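Local coordinates for protein putative prolyl-tRNA synthetase (Leishmania major, PDB 5XIL) that probably joins L-proline to tRNA(Pro) at the expense of ATP, the crystallised piece holding its class II catalytic core, anticodon-binding domain and zinc-binding C-terminal domain, at residues A15-I18 with D19-K23; Y338-G341 with W342-N345; N345-E348 with V349-V352; V370-R373 with H374-A377; E396-H399 with A400-A404. One frame throughout, in Å; residues are numbered along the deposited sequence.

Contact 1: residues A15-I18 with D19-K23; sequences AWYI and DVITK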
# COMPACT_ATOMS: atom_id res chain seq x y z
N ALA A 15 -5.07 -17.35 26.81
CA ALA A 15 -3.92 -18.20 26.60
C ALA A 15 -3.99 -18.91 25.23
O ALA A 15 -2.99 -19.12 24.58
CB ALA A 15 -3.81 -19.25 27.70
N TRP A 16 -5.19 -19.31 24.83
CA TRP A 16 -5.38 -19.87 23.52
C TRP A 16 -4.89 -18.87 22.45
O TRP A 16 -4.14 -19.23 21.56
CB TRP A 16 -6.85 -20.16 23.32
CG TRP A 16 -7.16 -20.53 21.92
CD1 TRP A 16 -7.08 -21.78 21.39
CD2 TRP A 16 -7.63 -19.67 20.88
NE1 TRP A 16 -7.45 -21.77 20.08
CE2 TRP A 16 -7.76 -20.48 19.71
CE3 TRP A 16 -7.94 -18.32 20.81
CZ2 TRP A 16 -8.20 -19.97 18.47
CZ3 TRP A 16 -8.37 -17.81 19.59
CH2 TRP A 16 -8.47 -18.65 18.42
N TYR A 17 -5.33 -17.62 22.58
CA TYR A 17 -5.07 -16.62 21.53
C TYR A 17 -3.57 -16.37 21.45
O TYR A 17 -3.00 -16.35 20.37
CB TYR A 17 -5.77 -15.34 21.92
CG TYR A 17 -5.65 -14.19 20.95
CD1 TYR A 17 -6.34 -14.19 19.77
CD2 TYR A 17 -4.90 -13.08 21.26
CE1 TYR A 17 -6.22 -13.14 18.90
CE2 TYR A 17 -4.80 -12.01 20.40
CZ TYR A 17 -5.47 -12.07 19.20
OH TYR A 17 -5.36 -10.97 18.38
N ILE A 18 -2.92 -16.13 22.60
CA ILE A 18 -1.48 -15.96 22.60
C ILE A 18 -0.71 -17.14 22.02
O ILE A 18 0.20 -16.94 21.25
CB ILE A 18 -0.94 -15.68 24.01
CG1 ILE A 18 -1.31 -14.30 24.41
CG2 ILE A 18 0.57 -15.76 24.06
CD1 ILE A 18 -1.41 -14.19 25.90
N ASP A 19 -1.12 -18.37 22.32
CA ASP A 19 -0.47 -19.56 21.81
C ASP A 19 -0.68 -19.61 20.28
O ASP A 19 0.21 -19.94 19.52
CB ASP A 19 -1.02 -20.85 22.48
CG ASP A 19 -0.05 -22.05 22.41
OD1 ASP A 19 1.16 -21.82 22.54
OD2 ASP A 19 -0.49 -23.25 22.21
N VAL A 20 -1.87 -19.28 19.83
CA VAL A 20 -2.09 -19.33 18.39
C VAL A 20 -1.24 -18.34 17.66
O VAL A 20 -0.66 -18.71 16.65
CB VAL A 20 -3.56 -19.15 18.05
CG1 VAL A 20 -3.78 -18.77 16.58
CG2 VAL A 20 -4.28 -20.38 18.52
N ILE A 21 -1.27 -17.10 18.05
CA ILE A 21 -0.64 -16.05 17.27
C ILE A 21 0.90 -16.28 17.23
O ILE A 21 1.53 -15.99 16.26
CB ILE A 21 -1.01 -14.66 17.67
CG1 ILE A 21 -0.47 -14.32 19.03
CG2 ILE A 21 -2.51 -14.41 17.56
CD1 ILE A 21 -0.89 -12.96 19.49
N THR A 22 1.42 -16.89 18.28
CA THR A 22 2.86 -17.21 18.35
C THR A 22 3.23 -18.41 17.51
O THR A 22 4.11 -18.32 16.69
CB THR A 22 3.32 -17.39 19.82
OG1 THR A 22 2.52 -18.38 20.43
CG2 THR A 22 3.09 -16.19 20.59
N LYS A 23 2.53 -19.53 17.70
CA LYS A 23 2.79 -20.78 16.97
C LYS A 23 2.48 -20.65 15.50
O LYS A 23 3.15 -21.24 14.70
CB LYS A 23 2.02 -21.97 17.59
CG LYS A 23 2.67 -22.51 18.86
CD LYS A 23 1.75 -23.56 19.46
CE LYS A 23 2.40 -24.49 20.47
NZ LYS A 23 1.33 -25.31 21.17

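Contact 2: residues Y338-G341 with W342-N345; sequences YSPG and WRFN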
# COMPACT_ATOMS: atom_id res chain seq x y z
N TYR A 338 11.60 -33.56 9.20
CA TYR A 338 10.42 -33.70 10.02
C TYR A 338 9.54 -34.74 9.36
O TYR A 338 9.49 -34.82 8.11
CB TYR A 338 9.62 -32.40 10.07
CG TYR A 338 10.31 -31.23 10.68
CD1 TYR A 338 10.60 -31.21 12.05
CD2 TYR A 338 10.65 -30.11 9.91
CE1 TYR A 338 11.24 -30.11 12.63
CE2 TYR A 338 11.27 -29.00 10.48
CZ TYR A 338 11.56 -29.01 11.83
OH TYR A 338 12.19 -27.92 12.39
N SER A 339 8.84 -35.50 10.20
CA SER A 339 7.79 -36.42 9.70
C SER A 339 6.75 -35.60 8.89
O SER A 339 6.65 -34.34 9.05
CB SER A 339 7.11 -37.16 10.87
OG SER A 339 6.46 -36.27 11.79
N PRO A 340 6.01 -36.28 7.98
CA PRO A 340 4.86 -35.57 7.40
C PRO A 340 3.88 -35.15 8.48
O PRO A 340 3.34 -34.09 8.35
CB PRO A 340 4.21 -36.61 6.43
CG PRO A 340 5.38 -37.52 6.06
CD PRO A 340 6.33 -37.52 7.25
N GLY A 341 3.67 -35.95 9.51
CA GLY A 341 2.78 -35.57 10.59
C GLY A 341 3.15 -34.25 11.26
O GLY A 341 2.28 -33.42 11.55
N TRP A 342 4.42 -34.07 11.57
CA TRP A 342 4.89 -32.83 12.13
C TRP A 342 4.59 -31.65 11.19
O TRP A 342 4.17 -30.55 11.63
CB TRP A 342 6.40 -32.89 12.33
CG TRP A 342 6.97 -31.73 13.08
CD1 TRP A 342 7.32 -31.71 14.43
CD2 TRP A 342 7.32 -30.42 12.56
NE1 TRP A 342 7.80 -30.46 14.76
CE2 TRP A 342 7.83 -29.66 13.65
CE3 TRP A 342 7.20 -29.80 11.29
CZ2 TRP A 342 8.24 -28.31 13.50
CZ3 TRP A 342 7.62 -28.47 11.15
CH2 TRP A 342 8.13 -27.74 12.26
N ARG A 343 4.89 -31.85 9.91
CA ARG A 343 4.59 -30.82 8.91
C ARG A 343 3.06 -30.59 8.86
O ARG A 343 2.63 -29.43 8.77
CB ARG A 343 5.18 -31.18 7.56
CG ARG A 343 6.68 -31.03 7.50
CD ARG A 343 7.22 -31.58 6.20
NE ARG A 343 7.57 -32.98 6.35
CZ ARG A 343 8.03 -33.76 5.36
NH1 ARG A 343 8.13 -33.32 4.11
NH2 ARG A 343 8.40 -34.99 5.67
N PHE A 344 2.23 -31.64 8.93
CA PHE A 344 0.81 -31.45 8.85
C PHE A 344 0.43 -30.51 10.02
O PHE A 344 -0.44 -29.62 9.89
CB PHE A 344 0.01 -32.75 9.08
CG PHE A 344 -0.00 -33.74 7.93
CD1 PHE A 344 0.89 -33.68 6.85
CD2 PHE A 344 -0.90 -34.81 7.99
CE1 PHE A 344 0.91 -34.65 5.87
CE2 PHE A 344 -0.89 -35.76 6.97
CZ PHE A 344 -0.00 -35.67 5.93
N ASN A 345 0.99 -30.78 11.19
CA ASN A 345 0.62 -30.01 12.40
C ASN A 345 0.98 -28.52 12.29
O ASN A 345 0.15 -27.63 12.63
CB ASN A 345 1.29 -30.58 13.66
CG ASN A 345 1.03 -29.68 14.89
OD1 ASN A 345 -0.08 -29.69 15.49
ND2 ASN A 345 2.00 -28.90 15.23

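Contact 3: residues N345-E348 with V349-V352; sequences NHWE and VKGV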
# COMPACT_ATOMS: atom_id res chain seq x y z
N ASN A 345 0.99 -30.78 11.19
CA ASN A 345 0.62 -30.01 12.40
C ASN A 345 0.98 -28.52 12.29
O ASN A 345 0.15 -27.63 12.63
CB ASN A 345 1.29 -30.58 13.66
CG ASN A 345 1.03 -29.68 14.89
OD1 ASN A 345 -0.08 -29.69 15.49
ND2 ASN A 345 2.00 -28.90 15.23
N HIS A 346 2.20 -28.26 11.84
CA HIS A 346 2.72 -26.95 11.64
C HIS A 346 1.80 -26.09 10.79
O HIS A 346 1.47 -24.96 11.13
CB HIS A 346 4.11 -27.04 10.99
CG HIS A 346 4.68 -25.72 10.57
ND1 HIS A 346 5.28 -24.84 11.45
CD2 HIS A 346 4.79 -25.14 9.34
CE1 HIS A 346 5.69 -23.78 10.80
NE2 HIS A 346 5.42 -23.95 9.52
N TRP A 347 1.41 -26.60 9.62
CA TRP A 347 0.48 -25.88 8.72
C TRP A 347 -0.97 -25.87 9.21
O TRP A 347 -1.72 -24.94 8.88
CB TRP A 347 0.57 -26.47 7.30
CG TRP A 347 1.99 -26.20 6.71
CD1 TRP A 347 3.03 -27.11 6.57
CD2 TRP A 347 2.53 -24.93 6.33
NE1 TRP A 347 4.12 -26.48 6.10
CE2 TRP A 347 3.86 -25.14 5.93
CE3 TRP A 347 1.99 -23.65 6.22
CZ2 TRP A 347 4.68 -24.11 5.47
CZ3 TRP A 347 2.82 -22.60 5.73
CH2 TRP A 347 4.14 -22.85 5.37
N GLU A 348 -1.36 -26.89 9.97
CA GLU A 348 -2.65 -26.89 10.65
C GLU A 348 -2.75 -25.74 11.61
O GLU A 348 -3.75 -25.01 11.64
CB GLU A 348 -2.87 -28.19 11.42
CG GLU A 348 -4.23 -28.29 12.09
CD GLU A 348 -4.56 -29.71 12.47
OE1 GLU A 348 -4.12 -30.17 13.54
OE2 GLU A 348 -5.22 -30.38 11.66
N VAL A 349 -1.70 -25.59 12.41
CA VAL A 349 -1.72 -24.53 13.38
C VAL A 349 -1.75 -23.12 12.74
O VAL A 349 -2.34 -22.17 13.28
CB VAL A 349 -0.52 -24.68 14.33
CG1 VAL A 349 -0.47 -23.48 15.26
CG2 VAL A 349 -0.69 -25.99 15.14
N LYS A 350 -1.10 -23.00 11.58
CA LYS A 350 -1.08 -21.74 10.83
C LYS A 350 -2.39 -21.50 10.18
O LYS A 350 -2.73 -20.36 9.91
CB LYS A 350 0.03 -21.70 9.79
CG LYS A 350 1.41 -21.59 10.41
CD LYS A 350 2.55 -21.76 9.42
CE LYS A 350 2.62 -20.58 8.48
NZ LYS A 350 3.06 -19.40 9.30
N GLY A 351 -3.15 -22.56 9.92
CA GLY A 351 -4.44 -22.40 9.33
C GLY A 351 -4.48 -22.36 7.83
O GLY A 351 -5.45 -21.83 7.27
N VAL A 352 -3.51 -22.98 7.15
CA VAL A 352 -3.51 -23.04 5.71
C VAL A 352 -4.82 -23.66 5.28
O VAL A 352 -5.16 -24.64 5.83
CB VAL A 352 -2.43 -23.92 5.11
CG1 VAL A 352 -2.47 -23.74 3.59
CG2 VAL A 352 -1.10 -23.52 5.66

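Contact 4: residues V370-R373 with H374-A377; sequences VAVR and HSGA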
# COMPACT_ATOMS: atom_id res chain seq x y z
N VAL A 370 -6.83 -34.18 -0.51
CA VAL A 370 -6.93 -32.79 -0.06
C VAL A 370 -7.64 -32.80 1.26
O VAL A 370 -8.69 -33.36 1.39
CB VAL A 370 -7.71 -31.94 -1.05
CG1 VAL A 370 -7.80 -30.48 -0.56
CG2 VAL A 370 -7.07 -31.99 -2.39
N ALA A 371 -7.00 -32.23 2.27
CA ALA A 371 -7.57 -32.11 3.58
C ALA A 371 -7.97 -30.65 3.76
O ALA A 371 -7.09 -29.76 3.61
CB ALA A 371 -6.48 -32.44 4.58
N VAL A 372 -9.26 -30.40 4.03
CA VAL A 372 -9.80 -29.05 4.24
C VAL A 372 -9.70 -28.64 5.71
O VAL A 372 -10.22 -29.34 6.60
CB VAL A 372 -11.27 -29.00 3.82
CG1 VAL A 372 -11.80 -27.62 3.91
CG2 VAL A 372 -11.43 -29.55 2.43
N ARG A 373 -8.93 -27.59 5.99
CA ARG A 373 -8.63 -27.21 7.33
C ARG A 373 -9.88 -26.82 8.20
O ARG A 373 -9.99 -27.26 9.37
CB ARG A 373 -7.63 -26.07 7.35
CG ARG A 373 -7.30 -25.51 8.75
CD ARG A 373 -6.62 -26.46 9.68
NE ARG A 373 -6.36 -25.84 10.97
CZ ARG A 373 -7.21 -25.76 11.96
NH1 ARG A 373 -8.41 -26.38 11.91
NH2 ARG A 373 -6.84 -25.11 13.03
N HIS A 374 -10.77 -26.04 7.69
CA HIS A 374 -11.85 -25.53 8.55
C HIS A 374 -12.77 -26.67 8.99
O HIS A 374 -13.19 -26.67 10.09
CB HIS A 374 -12.60 -24.38 7.90
CG HIS A 374 -13.52 -24.80 6.80
ND1 HIS A 374 -14.86 -25.01 7.00
CD2 HIS A 374 -13.28 -25.06 5.49
CE1 HIS A 374 -15.41 -25.35 5.85
NE2 HIS A 374 -14.47 -25.42 4.93
N SER A 375 -13.04 -27.64 8.09
CA SER A 375 -14.08 -28.65 8.28
C SER A 375 -13.49 -30.01 8.61
O SER A 375 -14.19 -30.84 9.16
CB SER A 375 -14.96 -28.78 7.03
OG SER A 375 -14.14 -29.25 5.98
N GLY A 376 -12.21 -30.23 8.31
CA GLY A 376 -11.58 -31.52 8.47
C GLY A 376 -12.01 -32.46 7.38
O GLY A 376 -11.61 -33.61 7.36
N ALA A 377 -12.74 -32.00 6.40
CA ALA A 377 -13.17 -32.89 5.32
C ALA A 377 -12.01 -33.30 4.43
O ALA A 377 -11.01 -32.61 4.32
CB ALA A 377 -14.23 -32.21 4.51

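Contact 5: residues E396-H399 with A400-A404; sequences EDVH and AQMYA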
# COMPACT_ATOMS: atom_id res chain seq x y z
N GLU A 396 -13.07 -21.14 -2.87
CA GLU A 396 -14.21 -20.25 -2.76
C GLU A 396 -15.26 -20.88 -1.90
O GLU A 396 -15.95 -20.18 -1.15
CB GLU A 396 -14.75 -19.85 -4.15
CG GLU A 396 -13.90 -18.80 -4.80
CD GLU A 396 -14.00 -17.44 -4.07
OE1 GLU A 396 -15.01 -16.73 -4.24
OE2 GLU A 396 -13.10 -17.07 -3.32
N ASP A 397 -15.44 -22.21 -1.98
CA ASP A 397 -16.36 -22.88 -1.09
C ASP A 397 -15.92 -22.79 0.37
O ASP A 397 -16.76 -22.60 1.27
CB ASP A 397 -16.56 -24.36 -1.49
CG ASP A 397 -17.51 -25.04 -0.58
OD1 ASP A 397 -18.71 -24.68 -0.55
OD2 ASP A 397 -17.02 -25.87 0.18
N VAL A 398 -14.64 -22.94 0.60
CA VAL A 398 -14.11 -22.74 1.92
C VAL A 398 -14.50 -21.34 2.48
O VAL A 398 -14.99 -21.29 3.64
CB VAL A 398 -12.61 -22.92 1.98
CG1 VAL A 398 -12.04 -22.37 3.32
CG2 VAL A 398 -12.22 -24.40 1.78
N HIS A 399 -14.26 -20.29 1.72
CA HIS A 399 -14.73 -18.95 2.14
C HIS A 399 -16.21 -18.97 2.53
O HIS A 399 -16.61 -18.50 3.65
CB HIS A 399 -14.55 -17.90 1.07
CG HIS A 399 -15.01 -16.54 1.49
ND1 HIS A 399 -14.20 -15.68 2.23
CD2 HIS A 399 -16.22 -15.93 1.40
CE1 HIS A 399 -14.88 -14.58 2.52
NE2 HIS A 399 -16.12 -14.72 2.07
N ALA A 400 -17.03 -19.48 1.63
CA ALA A 400 -18.45 -19.51 1.84
C ALA A 400 -18.84 -20.25 3.11
O ALA A 400 -19.74 -19.80 3.85
CB ALA A 400 -19.22 -20.08 0.61
N GLN A 401 -18.24 -21.38 3.34
CA GLN A 401 -18.55 -22.18 4.47
C GLN A 401 -18.12 -21.53 5.80
O GLN A 401 -18.82 -21.59 6.79
CB GLN A 401 -17.97 -23.58 4.28
CG GLN A 401 -18.63 -24.32 3.12
CD GLN A 401 -18.19 -25.76 2.96
OE1 GLN A 401 -18.14 -26.48 3.90
NE2 GLN A 401 -17.93 -26.16 1.76
N MET A 402 -16.95 -20.93 5.79
CA MET A 402 -16.46 -20.29 7.00
C MET A 402 -17.38 -19.14 7.38
O MET A 402 -17.62 -18.92 8.60
CB MET A 402 -15.03 -19.74 6.77
CG MET A 402 -13.97 -20.81 6.75
SD MET A 402 -12.32 -20.16 6.45
CE MET A 402 -12.08 -19.24 8.01
N TYR A 403 -17.78 -18.38 6.39
CA TYR A 403 -18.67 -17.22 6.59
C TYR A 403 -19.99 -17.74 7.15
O TYR A 403 -20.51 -17.21 8.15
CB TYR A 403 -18.84 -16.41 5.34
CG TYR A 403 -19.82 -15.30 5.54
CD1 TYR A 403 -19.46 -14.15 6.26
CD2 TYR A 403 -21.13 -15.42 5.12
CE1 TYR A 403 -20.40 -13.15 6.51
CE2 TYR A 403 -22.09 -14.47 5.43
CZ TYR A 403 -21.68 -13.30 6.10
OH TYR A 403 -22.59 -12.32 6.37
N ALA A 404 -20.53 -18.78 6.52
CA ALA A 404 -21.82 -19.34 6.94
C ALA A 404 -21.82 -19.85 8.35
O ALA A 404 -22.77 -19.56 9.11
CB ALA A 404 -22.32 -20.43 5.91

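Contact 1: residues A15-I18 with D19-K23
Val20 CG2 lies over one face of the Trp16 indole, reaching the ring one helical turn back, with CE2 of Trp16 nearest at 3.7 Å. The methyl stands 21° off the normal of the five-membered ring, a CH-pi contact offset toward the CE2 and NE1 side. Trp16 carries CG anti to its backbone N (chi1 171°), which swings the indole down the helix side to receive this methyl; its NE1 is bonded to the Asp278 carbonyl, and Arg9 adds a cation-pi contact. The next pair repeats the pattern: Ile21 CG2 sits centrally above the Tyr17 ring, 4.2 Å from its centroid. A similar first torsion in Tyr17 (chi1 -179°) slants the ring outward and toward the C-terminal end of the helix, bringing one face over that methyl. Its OH bonds to the Pro149 carbonyl, and the side chain also touches Ile273 and Met274 of helix 267-276. Thr22 OG1 stands 2.9 Å from both Ile18 O and Asp19 O; which of them receives its proton is not settled. Asp19 and Lys23 form a salt bridge in which NZ of Lys23 meets OD2 of Asp19 on the syn side at 2.9 Å; Ala6 N also binds that oxygen. Backbone bonds such as Ile21 N to Tyr17 O, 3.0 Å, tie residues four apart. The whole is characteristic of i to i+4 pairing on an amphipathic alpha-helix.

Contact 2: residues Y338-G341 with W342-N345
A serine N-cap opens helix 340-350 of the anticodon-binding domain: Ser339 OG accepts from Trp342 N at 3.0 Å. The hydroxyl oxygen is placed between the backbone N and carbonyl carbon of its own residue (chi1 61°), which points it forward to the first helical turn. Just before the cap, Tyr338 lays its ring flat on the six-membered ring of Trp342, centroids 3.6 Å apart and planes only 6° from parallel. This face-to-face stack brings CD1 of Tyr338 within 3.4 Å of CD2 of Trp342. Trp342 is followed by His346 in ring contact, and Tyr338 OH makes a weak bond to Arg127 of the second subunit. Arg343 fastens the other side of the turn. Its chain bends at chi3 (-91°), carrying the guanidinium back so that NE donates to Ser339 O at 3.2 Å, from above the carbonyl plane, while the backbone N of Arg343 reaches the same oxygen from the opposite face. A weak bond from Arg343 NH2 to Tyr338 O, 2.7 Å, adds a third grip, and NH1 is held by Asp333 O. Phe344 comes near Pro340, CE1 to CB 3.9 Å. The helix start rests on strand 293-297, where Arg343 touches Pro297 and Phe344 touches Ile296.

Contact 3: residues N345-E348 with V349-V352
Trp347 O takes two backbone donors as the helix ends, Val352 N at 3.2 Å and Gly351 N at 3.0 Å, after Val349 N has closed an ordinary helical turn on Asn345 O. Gly351 N also makes a weak bond to Glu348 O. Among the side chains, Lys350 does most of the touching: its aliphatic run lies alongside both His346 and Trp347. CD of Lys350 comes 3.6 Å from NE2 of His346, an off-centre CH-pi contact 30° from the ring normal, and CE lies 3.4 Å from CZ3 of Trp347. With Gly351 at positive phi (88°) as the C-prime residue, the six-to-one and five-to-two bonds make this a Schellman motif, which stops helix 340-350 and sends the chain on to strand 354-358. Bends at chi3 and chi4, 69° each, curl the Lys350 chain over so that NZ can meet the carbonyl of Ala24 and the carboxylate of Glu25. Trp347 NE1 is bonded to Asp333 OD2, fixing the indole. Further round the helix Val349 CG2 runs beside the Asn345 amide, 3.8 Å from OD1, whose bond is with Gly4 N. In the conformer given, Glu348 pairs with Arg280, a salt bridge that its second conformer leaves less sure.

Contact 4: residues V370-R373 with H374-A377
A tight reversal joins strands 367-372 and 378-382, the antiparallel pair at one edge of the five-stranded mixed sheet in the anticodon-binding domain; residues 370-377 take in the end of the first strand and the loop of this beta-hairpin. Two backbone bonds close the loop: Val372 N gives to Ala377 O at 2.8 Å with an almost straight N-H...O angle of 176°, and Gly376 N gives to Val372 O, also at 2.8 Å but more bent. Gly376 has positive phi (75°), which lets the chain turn out of the loop and into the second strand. Val372 carries most of the side-chain contact. Its CG1 comes 3.4 Å from CD2 of His374, obliquely to the ring, and also touches Ser375 OG at 3.5 Å, whereas CG2 approaches the Ala377 methyl more loosely. His374 lies beside this valine, and both pack on Val398 of helix 387-412, which covers this side of the sheet. Arg373 leads off in another direction, bending at chi2 toward the carbonyl of Glu348, which takes its NE, and the carboxylate of Asp278, which pairs with NH1. An ST turn finishes the loop: Ser375 OG accepts from Ala377 N, two residues on, at 3.1 Å and with an N-H...O angle of 160°.

Contact 5: residues E396-H399 with A400-A404
Side-chain packing across this turn of helix 387-412 centres on Val398 and Met402, one turn apart and running in the same direction off the helix. Val398 CG1, anti to its backbone N (chi1 167°), meets SD of Met402 at 3.8 Å. The thioether arrives there on an extended chain (chi2 179°) that runs past the Val398 carbonyl, CG of Met402 lying 3.3 Å from that oxygen, before the terminal methyl bends off at chi3. Tyr403 brings only its CB near the earlier turn, 3.5 Å from His399 O, and its ring leads away. Outside the helix, Val398 and Gln401 touch His374 in the hairpin loop of the anticodon-binding domain. Among the polar side chains, the Asp397-Gln401 pair is modelled too close for a bond to be claimed, and Asp397 was built in two conformers, so the placement of the pair stays doubtful. His399 NE2 makes a weak bond to Glu187 O, and its side chain touches Ala191 and Arg287; Glu396 forms a salt bridge with Arg287. Backbone bonds supply the regular part of the contact. Gln401 N reaches Asp397 O at 2.8 Å, Met402 N reaches Val398 O at 2.9 Å, and Ala400 N and Tyr403 N likewise take the carbonyls of Glu396 and His399 four residues before. Such i to i+4 bonding, with a buried Val-Met pair and polar groups on other sides, is typical of a long amphipathic alpha-helix.

Contacts 2 and 3 are the two ends of helix 340-350, sharing Asn345, with centres 10 Å apart. The C-terminal end meets contact 4, where Glu348 O lies 2.8 Å from Arg373 NE, a probable hydrogen bond. Contact 4 in turn packs on contact 5: CE1 of His374 is 3.5 Å from CB of Gln401, and CG1 of Val372 touches CG2 of Val398. Contact 1 touches contact 3, as CB of Lys23 sits 3.7 Å from CG1 of Val349. Contacts 2 to 5 lie away from the metal sites; in contact 1 the Trp16 side chain is about 10 Å from that of Glu219, a magnesium ligand together with His413.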